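Local coordinates for protein intracellular growth locus, subunit C (Francisella tularensis subsp. tularensis, PDB 2QWU) that is encoded in the Francisella pathogenicity island and probably takes part in host-cell invasion and growth inside host cells, at residues L41-I52 / I89-S97; A115-S125 / D142-A153. The protein carries 2 engineered substitutions. One frame throughout, in Å; residues are numbered along the deposited sequence.

Contact 1: residues L41-I52 / I89-S97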
loop_
_atom_site.group_PDB
_atom_site.type_symbol
_atom_site.label_atom_id
_atom_site.label_comp_id
_atom_site.label_asym_id
_atom_site.label_seq_id
_atom_site.Cartn_x
_atom_site.Cartn_y
_atom_site.Cartn_z
ATOM N N LEU A 41 7.067 7.063 -1.332
ATOM C CA LEU A 41 6.715 6.197 -2.408
ATOM C C LEU A 41 7.446 6.649 -3.677
ATOM O O LEU A 41 7.391 7.815 -4.072
ATOM C CB LEU A 41 5.179 6.238 -2.686
ATOM C CG LEU A 41 4.710 5.499 -3.965
ATOM C CD1 LEU A 41 4.905 4.016 -3.855
ATOM C CD2 LEU A 41 3.231 5.868 -4.228
ATOM N N THR A 42 8.138 5.712 -4.290
ATOM C CA THR A 42 8.785 5.965 -5.559
ATOM C C THR A 42 8.251 5.004 -6.591
ATOM O O THR A 42 8.184 3.815 -6.337
ATOM C CB THR A 42 10.289 5.798 -5.446
ATOM O OG1 THR A 42 10.722 6.671 -4.414
ATOM C CG2 THR A 42 11.004 6.188 -6.808
ATOM N N ILE A 43 7.870 5.539 -7.753
ATOM C CA ILE A 43 7.367 4.704 -8.843
ATOM C C ILE A 43 8.143 4.997 -10.133
ATOM O O ILE A 43 8.118 6.132 -10.625
ATOM C CB ILE A 43 5.858 4.978 -9.122
ATOM C CG1 ILE A 43 5.016 4.570 -7.908
ATOM C CG2 ILE A 43 5.385 4.129 -10.332
ATOM C CD1 ILE A 43 3.559 4.991 -8.031
ATOM N N ALA A 44 8.801 3.968 -10.668
ATOM C CA ALA A 44 9.577 4.105 -11.909
ATOM C C ALA A 44 10.535 5.299 -11.744
ATOM O O ALA A 44 10.763 6.083 -12.670
ATOM C CB ALA A 44 8.618 4.323 -13.093
ATOM N N GLY A 45 11.079 5.431 -10.541
ATOM C CA GLY A 45 12.011 6.501 -10.246
ATOM C C GLY A 45 11.403 7.847 -9.892
ATOM O O GLY A 45 12.138 8.786 -9.523
ATOM N N GLU A 46 10.085 7.985 -9.990
ATOM C CA GLU A 46 9.476 9.273 -9.657
ATOM C C GLU A 46 9.097 9.230 -8.193
ATOM O O GLU A 46 8.387 8.326 -7.755
ATOM C CB GLU A 46 8.243 9.531 -10.525
ATOM C CG GLU A 46 8.523 9.429 -12.020
ATOM C CD GLU A 46 9.502 10.488 -12.529
ATOM O OE1 GLU A 46 10.209 10.197 -13.530
ATOM O OE2 GLU A 46 9.553 11.611 -11.959
ATOM N N LYS A 47 9.605 10.190 -7.436
ATOM C CA LYS A 47 9.328 10.307 -5.997
ATOM C C LYS A 47 8.028 11.081 -5.755
ATOM O O LYS A 47 7.865 12.212 -6.234
ATOM C CB LYS A 47 10.492 11.039 -5.311
ATOM C CG LYS A 47 11.701 10.175 -5.188
ATOM C CD LYS A 47 12.984 10.911 -4.719
ATOM C CE LYS A 47 14.221 10.052 -5.075
ATOM N NZ LYS A 47 15.462 10.421 -4.290
ATOM N N LEU A 48 7.084 10.491 -5.028
ATOM C CA LEU A 48 5.848 11.218 -4.759
ATOM C C LEU A 48 6.099 12.141 -3.560
ATOM O O LEU A 48 6.809 11.767 -2.637
ATOM C CB LEU A 48 4.695 10.246 -4.432
ATOM C CG LEU A 48 3.884 9.474 -5.499
ATOM C CD1 LEU A 48 2.898 10.413 -6.235
ATOM C CD2 LEU A 48 4.822 8.790 -6.488
ATOM N N ASP A 49 5.523 13.344 -3.581
ATOM C CA ASP A 49 5.645 14.279 -2.459
ATOM C C ASP A 49 4.898 13.739 -1.244
ATOM O O ASP A 49 3.840 13.100 -1.372
ATOM C CB ASP A 49 5.015 15.643 -2.784
ATOM C CG ASP A 49 5.682 16.351 -3.959
ATOM O OD1 ASP A 49 6.913 16.179 -4.196
ATOM O OD2 ASP A 49 4.937 17.101 -4.646
ATOM N N LYS A 50 5.451 13.973 -0.060
ATOM C CA LYS A 50 4.812 13.556 1.190
ATOM C C LYS A 50 3.879 14.735 1.528
ATOM O O LYS A 50 4.280 15.695 2.159
ATOM C CB LYS A 50 5.889 13.391 2.248
ATOM C CG LYS A 50 5.396 12.821 3.554
ATOM C CD LYS A 50 6.540 12.999 4.539
ATOM C CE LYS A 50 6.365 12.094 5.687
ATOM N NZ LYS A 50 7.473 12.414 6.639
ATOM N N ASN A 51 2.626 14.662 1.084
ATOM C CA ASN A 51 1.699 15.771 1.218
ATOM C C ASN A 51 0.325 15.419 1.763
ATOM O O ASN A 51 -0.615 16.220 1.691
ATOM C CB ASN A 51 1.535 16.432 -0.164
ATOM C CG ASN A 51 0.971 15.473 -1.195
ATOM O OD1 ASN A 51 0.730 14.324 -0.881
ATOM N ND2 ASN A 51 0.803 15.933 -2.429
ATOM N N ILE A 52 0.176 14.218 2.311
ATOM C CA ILE A 52 -1.100 13.850 2.861
ATOM C C ILE A 52 -0.988 13.839 4.358
ATOM O O ILE A 52 -0.038 13.227 4.896
ATOM C CB ILE A 52 -1.543 12.430 2.384
ATOM C CG1 ILE A 52 -1.710 12.424 0.860
ATOM C CG2 ILE A 52 -2.801 12.015 3.157
ATOM C CD1 ILE A 52 -1.847 10.986 0.283
ATOM N N ILE A 89 -1.804 -4.118 -6.003
ATOM C CA ILE A 89 -1.886 -3.090 -4.972
ATOM C C ILE A 89 -2.631 -1.887 -5.489
ATOM O O ILE A 89 -2.592 -1.567 -6.674
ATOM C CB ILE A 89 -0.427 -2.705 -4.467
ATOM C CG1 ILE A 89 -0.517 -1.815 -3.216
ATOM C CG2 ILE A 89 0.363 -1.914 -5.569
ATOM C CD1 ILE A 89 0.886 -1.639 -2.592
ATOM N N THR A 90 -3.329 -1.212 -4.591
ATOM C CA THR A 90 -4.069 0.008 -4.925
ATOM C C THR A 90 -3.617 1.090 -3.950
ATOM O O THR A 90 -3.672 0.884 -2.739
ATOM C CB THR A 90 -5.592 -0.209 -4.793
ATOM O OG1 THR A 90 -5.988 -1.218 -5.750
ATOM C CG2 THR A 90 -6.327 1.059 -5.185
ATOM N N LEU A 91 -3.086 2.190 -4.513
ATOM C CA LEU A 91 -2.554 3.287 -3.707
ATOM C C LEU A 91 -3.333 4.571 -3.945
ATOM O O LEU A 91 -3.797 4.799 -5.045
ATOM C CB LEU A 91 -1.066 3.520 -4.102
ATOM C CG LEU A 91 -0.125 2.319 -3.961
ATOM C CD1 LEU A 91 1.049 2.435 -4.884
ATOM C CD2 LEU A 91 0.341 2.279 -2.547
ATOM N N GLY A 92 -3.469 5.401 -2.912
ATOM C CA GLY A 92 -4.138 6.679 -3.056
ATOM C C GLY A 92 -3.053 7.755 -2.947
ATOM O O GLY A 92 -2.278 7.721 -2.005
ATOM N N VAL A 93 -2.962 8.667 -3.930
ATOM C CA VAL A 93 -1.974 9.729 -3.866
ATOM C C VAL A 93 -2.641 11.070 -4.125
ATOM O O VAL A 93 -3.715 11.147 -4.724
ATOM C CB VAL A 93 -0.811 9.507 -4.873
ATOM C CG1 VAL A 93 -0.121 8.161 -4.568
ATOM C CG2 VAL A 93 -1.368 9.483 -6.336
ATOM N N LEU A 94 -2.024 12.137 -3.638
ATOM C CA LEU A 94 -2.599 13.482 -3.889
ATOM C C LEU A 94 -1.654 14.171 -4.901
ATOM O O LEU A 94 -0.505 14.502 -4.581
ATOM C CB LEU A 94 -2.691 14.260 -2.573
ATOM C CG LEU A 94 -3.380 15.613 -2.668
ATOM C CD1 LEU A 94 -4.851 15.510 -3.088
ATOM C CD2 LEU A 94 -3.221 16.187 -1.206
ATOM N N ILE A 95 -2.115 14.328 -6.146
ATOM C CA ILE A 95 -1.261 14.892 -7.210
ATOM C C ILE A 95 -2.048 15.750 -8.180
ATOM O O ILE A 95 -3.282 15.660 -8.260
ATOM C CB ILE A 95 -0.606 13.752 -8.058
ATOM C CG1 ILE A 95 -1.705 12.829 -8.640
ATOM C CG2 ILE A 95 0.355 12.922 -7.170
ATOM C CD1 ILE A 95 -1.193 11.700 -9.550
ATOM N N LYS A 96 -1.313 16.563 -8.937
ATOM C CA LYS A 96 -1.929 17.390 -9.978
ATOM C C LYS A 96 -2.134 16.490 -11.207
ATOM O O LYS A 96 -1.465 15.469 -11.381
ATOM C CB LYS A 96 -1.003 18.572 -10.321
ATOM C CG LYS A 96 -0.822 19.512 -9.124
ATOM C CD LYS A 96 0.145 20.653 -9.405
ATOM C CE LYS A 96 -0.372 21.462 -10.544
ATOM N NZ LYS A 96 0.217 22.842 -10.613
ATOM N N SER A 97 -3.059 16.884 -12.062
ATOM C CA SER A 97 -3.395 16.157 -13.267
ATOM C C SER A 97 -2.184 15.945 -14.163
ATOM O O SER A 97 -2.017 14.880 -14.757
ATOM C CB SER A 97 -4.475 16.944 -14.027
ATOM O OG SER A 97 -5.407 17.495 -13.106
HETATM O O HOH W 1 2.474 13.273 -4.123
HETATM O O HOH W 2 2.224 15.745 -5.531
HETATM O O HOH W 3 0.437 11.975 -2.365
#
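Leu-48 and Ile-95 make the closest apolar meeting between 41-52 and 89-97, the CD1 methyl of Leu-48 lying 3.7 Å from CG2 of Ile-95 as the two side chains cross obliquely. The same Leu-48 methyl also rests on Val-93, here at about a right angle, with CD1 4.1 Å from CB of Val-93. Leu-41 approaches differently. With CG swung opposite the backbone N (chi1 171°), it sends CD2 toward two partners: it meets Leu-91 tip to tip, Leu-41 CD2 to Leu-91 CD1 4.1 Å, and lies across Val-93 CG1. Val-93 CG1 is thus touched by both leucines.

Where the chain leaves the hairpin, polar contacts replace the methyl ones. Asn-51 has its CG between the backbone N and the carbonyl carbon (chi1 61°), which turns the amide onto the backbone of Leu-94. Asn-51 ND2 donates to Leu-94 O at 2.9 Å, nearly straight at 166°; the acceptor lies in the amide plane, while the donor is tilted from the carbonyl plane. A water lies 2.8 Å from Asn-51 OD1 and accepts from Leu-94 N, so both ends of the amide are tied to Leu-94, one directly and one through water. Alongside, Ile-52 lays CG1 4.0 Å from CB of Leu-94.

Ile-43 to Glu-46 form a type I' turn joining strands 37-43 and 46-47. Strand 71-79 lies between 37-43 and 86-96 in the antiparallel sheet, its Ala-71 touching both Leu-41 and Val-93, while Asn-51 and Ile-52 face Ala-69 in a classic beta bulge. Helix 97-114 packs on Ile-43 and Ile-95.

Contact 2: residues A115-S125 / D142-A153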
loop_
_atom_site.group_PDB
_atom_site.type_symbol
_atom_site.label_atom_id
_atom_site.label_comp_id
_atom_site.label_asym_id
_atom_site.label_seq_id
_atom_site.Cartn_x
_atom_site.Cartn_y
_atom_site.Cartn_z
ATOM N N ALA A 115 11.042 -4.516 -18.584
ATOM C CA ALA A 115 10.053 -4.561 -17.525
ATOM C C ALA A 115 10.468 -4.769 -16.066
ATOM O O ALA A 115 9.915 -4.110 -15.179
ATOM C CB ALA A 115 8.957 -5.575 -17.920
ATOM N N THR A 116 11.428 -5.637 -15.773
ATOM C CA THR A 116 11.720 -5.859 -14.354
ATOM C C THR A 116 12.469 -4.725 -13.663
ATOM O O THR A 116 12.672 -4.742 -12.445
ATOM C CB THR A 116 12.499 -7.148 -14.156
ATOM O OG1 THR A 116 13.727 -7.051 -14.881
ATOM C CG2 THR A 116 11.678 -8.318 -14.662
ATOM N N ASP A 117 12.883 -3.739 -14.450
ATOM C CA ASP A 117 13.571 -2.573 -13.911
ATOM C C ASP A 117 12.597 -1.522 -13.397
ATOM O O ASP A 117 13.044 -0.514 -12.835
ATOM C CB ASP A 117 14.428 -1.893 -14.987
ATOM C CG ASP A 117 15.712 -2.659 -15.310
ATOM O OD1 ASP A 117 16.240 -3.368 -14.407
ATOM O OD2 ASP A 117 16.197 -2.516 -16.469
HETATM N N MSE A 118 11.292 -1.704 -13.620
HETATM C CA MSE A 118 10.334 -0.699 -13.157
HETATM C C MSE A 118 10.035 -1.017 -11.670
HETATM O O MSE A 118 9.221 -1.897 -11.355
HETATM C CB MSE A 118 9.051 -0.743 -14.013
HETATM C CG MSE A 118 8.176 0.560 -13.987
HETATM SE SE MSE A 118 7.324 0.911 -12.320
HETATM C CE MSE A 118 6.239 -0.474 -12.335
ATOM N N LYS A 119 10.675 -0.275 -10.767
ATOM C CA LYS A 119 10.486 -0.531 -9.329
ATOM C C LYS A 119 9.502 0.386 -8.638
ATOM O O LYS A 119 9.422 1.589 -8.944
ATOM C CB LYS A 119 11.816 -0.406 -8.574
ATOM C CG LYS A 119 12.977 -1.213 -9.152
ATOM C CD LYS A 119 12.657 -2.671 -9.342
ATOM C CE LYS A 119 13.943 -3.479 -9.567
ATOM N NZ LYS A 119 13.621 -4.934 -9.785
ATOM N N ILE A 120 8.760 -0.176 -7.684
ATOM C CA ILE A 120 7.826 0.601 -6.892
ATOM C C ILE A 120 8.374 0.340 -5.509
ATOM O O ILE A 120 8.452 -0.815 -5.063
ATOM C CB ILE A 120 6.419 0.090 -7.069
ATOM C CG1 ILE A 120 6.058 0.306 -8.546
ATOM C CG2 ILE A 120 5.449 0.805 -6.094
ATOM C CD1 ILE A 120 4.693 -0.054 -8.903
ATOM N N LYS A 121 8.834 1.404 -4.852
ATOM C CA LYS A 121 9.475 1.229 -3.560
ATOM C C LYS A 121 8.646 1.938 -2.496
ATOM O O LYS A 121 8.411 3.170 -2.570
ATOM C CB LYS A 121 10.893 1.814 -3.593
ATOM C CG LYS A 121 11.628 1.770 -2.248
ATOM C CD LYS A 121 12.140 0.395 -1.921
ATOM C CE LYS A 121 13.152 0.400 -0.723
ATOM N NZ LYS A 121 13.601 -0.994 -0.383
ATOM N N LEU A 122 8.172 1.153 -1.533
ATOM C CA LEU A 122 7.319 1.713 -0.495
ATOM C C LEU A 122 8.179 2.135 0.689
ATOM O O LEU A 122 9.164 1.444 1.006
ATOM C CB LEU A 122 6.327 0.653 0.001
ATOM C CG LEU A 122 5.539 -0.144 -1.039
ATOM C CD1 LEU A 122 4.443 -1.003 -0.337
ATOM C CD2 LEU A 122 4.916 0.818 -2.023
ATOM N N GLY A 123 7.798 3.233 1.323
ATOM C CA GLY A 123 8.515 3.724 2.487
ATOM C C GLY A 123 8.000 3.025 3.740
ATOM O O GLY A 123 7.454 1.929 3.658
ATOM N N ASN A 124 8.162 3.653 4.901
ATOM C CA ASN A 124 7.718 3.064 6.158
ATOM C C ASN A 124 6.205 3.135 6.270
ATOM O O ASN A 124 5.602 4.209 6.096
ATOM C CB ASN A 124 8.300 3.840 7.338
ATOM C CG ASN A 124 9.812 3.781 7.349
ATOM O OD1 ASN A 124 10.394 2.669 7.298
ATOM N ND2 ASN A 124 10.454 4.942 7.399
ATOM N N SER A 125 5.598 1.999 6.572
ATOM C CA SER A 125 4.152 2.013 6.781
ATOM C C SER A 125 3.827 2.335 8.240
ATOM O O SER A 125 4.673 2.212 9.149
ATOM C CB SER A 125 3.536 0.656 6.347
ATOM O OG SER A 125 4.150 -0.466 6.925
ATOM N N ASP A 142 3.196 -5.235 7.675
ATOM C CA ASP A 142 4.267 -4.207 7.697
ATOM C C ASP A 142 4.886 -4.167 6.288
ATOM O O ASP A 142 5.649 -5.056 5.886
ATOM C CB ASP A 142 5.359 -4.568 8.753
ATOM C CG ASP A 142 6.375 -3.462 8.942
ATOM O OD1 ASP A 142 6.412 -2.553 8.085
ATOM O OD2 ASP A 142 7.152 -3.487 9.952
ATOM N N LEU A 143 4.543 -3.137 5.524
ATOM C CA LEU A 143 5.013 -3.019 4.150
ATOM C C LEU A 143 6.314 -2.197 4.052
ATOM O O LEU A 143 6.782 -1.922 2.969
ATOM C CB LEU A 143 3.932 -2.295 3.309
ATOM C CG LEU A 143 2.639 -3.121 3.191
ATOM C CD1 LEU A 143 1.570 -2.257 2.464
ATOM C CD2 LEU A 143 2.900 -4.443 2.459
ATOM N N SER A 144 6.866 -1.793 5.183
ATOM C CA SER A 144 8.028 -0.912 5.132
ATOM C C SER A 144 9.138 -1.388 4.244
ATOM O O SER A 144 9.587 -2.522 4.356
ATOM C CB SER A 144 8.587 -0.621 6.556
ATOM O OG SER A 144 7.560 -0.162 7.428
ATOM N N ASN A 145 9.578 -0.486 3.360
ATOM C CA ASN A 145 10.659 -0.738 2.446
ATOM C C ASN A 145 10.461 -1.778 1.400
ATOM O O ASN A 145 11.420 -2.140 0.738
ATOM C CB ASN A 145 11.939 -1.022 3.238
ATOM C CG ASN A 145 12.404 0.219 3.996
ATOM O OD1 ASN A 145 12.237 1.338 3.501
ATOM N ND2 ASN A 145 12.975 0.037 5.181
ATOM N N LEU A 146 9.223 -2.241 1.205
ATOM C CA LEU A 146 9.015 -3.276 0.231
ATOM C C LEU A 146 9.252 -2.745 -1.177
ATOM O O LEU A 146 8.792 -1.649 -1.493
ATOM C CB LEU A 146 7.592 -3.828 0.388
ATOM C CG LEU A 146 7.165 -4.957 -0.550
ATOM C CD1 LEU A 146 7.851 -6.279 -0.172
ATOM C CD2 LEU A 146 5.610 -5.144 -0.367
ATOM N N GLU A 147 9.960 -3.519 -2.017
ATOM C CA GLU A 147 10.194 -3.149 -3.401
ATOM C C GLU A 147 9.455 -4.147 -4.295
ATOM O O GLU A 147 9.654 -5.376 -4.214
ATOM C CB GLU A 147 11.670 -3.182 -3.788
ATOM C CG GLU A 147 11.894 -2.664 -5.218
ATOM C CD GLU A 147 13.365 -2.334 -5.497
ATOM O OE1 GLU A 147 14.082 -3.221 -5.987
ATOM O OE2 GLU A 147 13.810 -1.193 -5.199
ATOM N N LEU A 148 8.578 -3.607 -5.115
ATOM C CA LEU A 148 7.790 -4.432 -6.035
ATOM C C LEU A 148 8.220 -4.139 -7.479
ATOM O O LEU A 148 8.696 -3.047 -7.802
ATOM C CB LEU A 148 6.304 -4.077 -5.915
ATOM C CG LEU A 148 5.672 -4.141 -4.493
ATOM C CD1 LEU A 148 4.248 -3.423 -4.499
ATOM C CD2 LEU A 148 5.477 -5.575 -4.087
ATOM N N TYR A 149 8.025 -5.109 -8.363
ATOM C CA TYR A 149 8.409 -4.892 -9.763
ATOM C C TYR A 149 7.508 -5.783 -10.603
ATOM O O TYR A 149 6.890 -6.700 -10.096
ATOM C CB TYR A 149 9.921 -5.205 -9.958
ATOM C CG TYR A 149 10.323 -6.634 -9.708
ATOM C CD1 TYR A 149 10.198 -7.574 -10.703
ATOM C CD2 TYR A 149 10.853 -7.026 -8.482
ATOM C CE1 TYR A 149 10.596 -8.907 -10.491
ATOM C CE2 TYR A 149 11.237 -8.327 -8.242
ATOM C CZ TYR A 149 11.116 -9.260 -9.253
ATOM O OH TYR A 149 11.528 -10.559 -9.031
ATOM N N PRO A 150 7.432 -5.531 -11.913
ATOM C CA PRO A 150 6.557 -6.347 -12.769
ATOM C C PRO A 150 7.038 -7.757 -12.980
ATOM O O PRO A 150 8.233 -7.982 -13.138
ATOM C CB PRO A 150 6.570 -5.601 -14.111
ATOM C CG PRO A 150 6.985 -4.193 -13.741
ATOM C CD PRO A 150 8.005 -4.395 -12.666
ATOM N N ILE A 151 6.105 -8.698 -13.013
ATOM C CA ILE A 151 6.460 -10.082 -13.299
ATOM C C ILE A 151 6.945 -10.056 -14.757
ATOM O O ILE A 151 7.971 -10.664 -15.108
ATOM C CB ILE A 151 5.235 -11.010 -13.192
ATOM C CG1 ILE A 151 4.859 -11.210 -11.711
ATOM C CG2 ILE A 151 5.573 -12.341 -13.854
ATOM C CD1 ILE A 151 3.408 -11.610 -11.494
ATOM N N SER A 152 6.212 -9.328 -15.591
ATOM C CA SER A 152 6.539 -9.176 -17.009
ATOM C C SER A 152 5.672 -8.071 -17.580
ATOM O O SER A 152 4.703 -7.668 -16.954
ATOM C CB SER A 152 6.242 -10.474 -17.756
ATOM O OG SER A 152 4.840 -10.636 -17.889
ATOM N N ALA A 153 5.995 -7.581 -18.773
ATOM C CA ALA A 153 5.185 -6.536 -19.366
ATOM C C ALA A 153 3.792 -7.044 -19.649
ATOM O O ALA A 153 2.800 -6.324 -19.472
ATOM C CB ALA A 153 5.820 -6.032 -20.665
HETATM O O HOH W 4 13.530 -5.632 -6.906
HETATM O O HOH W 5 15.274 -1.314 -2.509
#
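Strands 120-122 and 147-150 run antiparallel, their short axes 4.7 Å apart at 162°. Ile-120 and Leu-148 form a hydrogen-bonded pair, N to O in both directions, and Lys-121 faces Glu-147 as a non-hydrogen-bonded pair. Beyond it, Leu-122 N bonds to Leu-146 O at 2.9 Å, practically straight at 179°.

The side chains divide by face. On the face of Ile-120 and Leu-148, CD1 of Leu-122 reaches CB of Leu-143 at 3.9 Å. On the other, Glu-147 extends between two lysines without direct salt bridges: one water links OE1 to Lys-119 NZ and another links OE2 to Lys-121 NZ. A bend at chi2 (77°) carries the Lys-121 NZ to Asn-145 O, 2.7 Å away. Lys-119 lies beside Tyr-149, pointing the same way, and its NZ is fixed by Thr-116 O at 2.8 Å.

The ends close differently. Pro-150 crosses the bent selenomethionine side chain of Met-118, Pro-150 CG to Met-118 CB 4.0 Å. The ring's CD sits 3.1 Å from Met-118 O, which is buried with no hydrogen-bonding partner in the model. At the far end, Ser-125 N donates to Ser-144 OG and Leu-143 N to Ser-125 OG, both at 3.0 Å. Asp-142 OD1 accepts from Ser-144 N and, through its syn lone pair, from Ser-144 OG.

An Asx turn at Asp-142 and a type II turn from Leu-143 to Leu-146 thus lead into an antiparallel strand pair of the IglC sheet, lying between strands 37-43 and 173-184.

How the contacts relate
Both contacts belong to one antiparallel sheet, and strand 37-43 carries one into the other: Thr-42 O and Ala-44 N probably hydrogen-bond to Lys-121 N and Lys-119 O, while Leu-41 packs on Leu-122 and Ala-44 on Met-118. Contact 1 is the more buried. Its strands are not direct neighbours, so it relies on methyl packing and on an asparagine with its water bridging to the backbone. Contact 2 joins true neighbours through main-chain bonds and buries far more surface, 1016 against 373 Å². It is partly open, with an apolar face inward and a charged, watered face of lysines and glutamate.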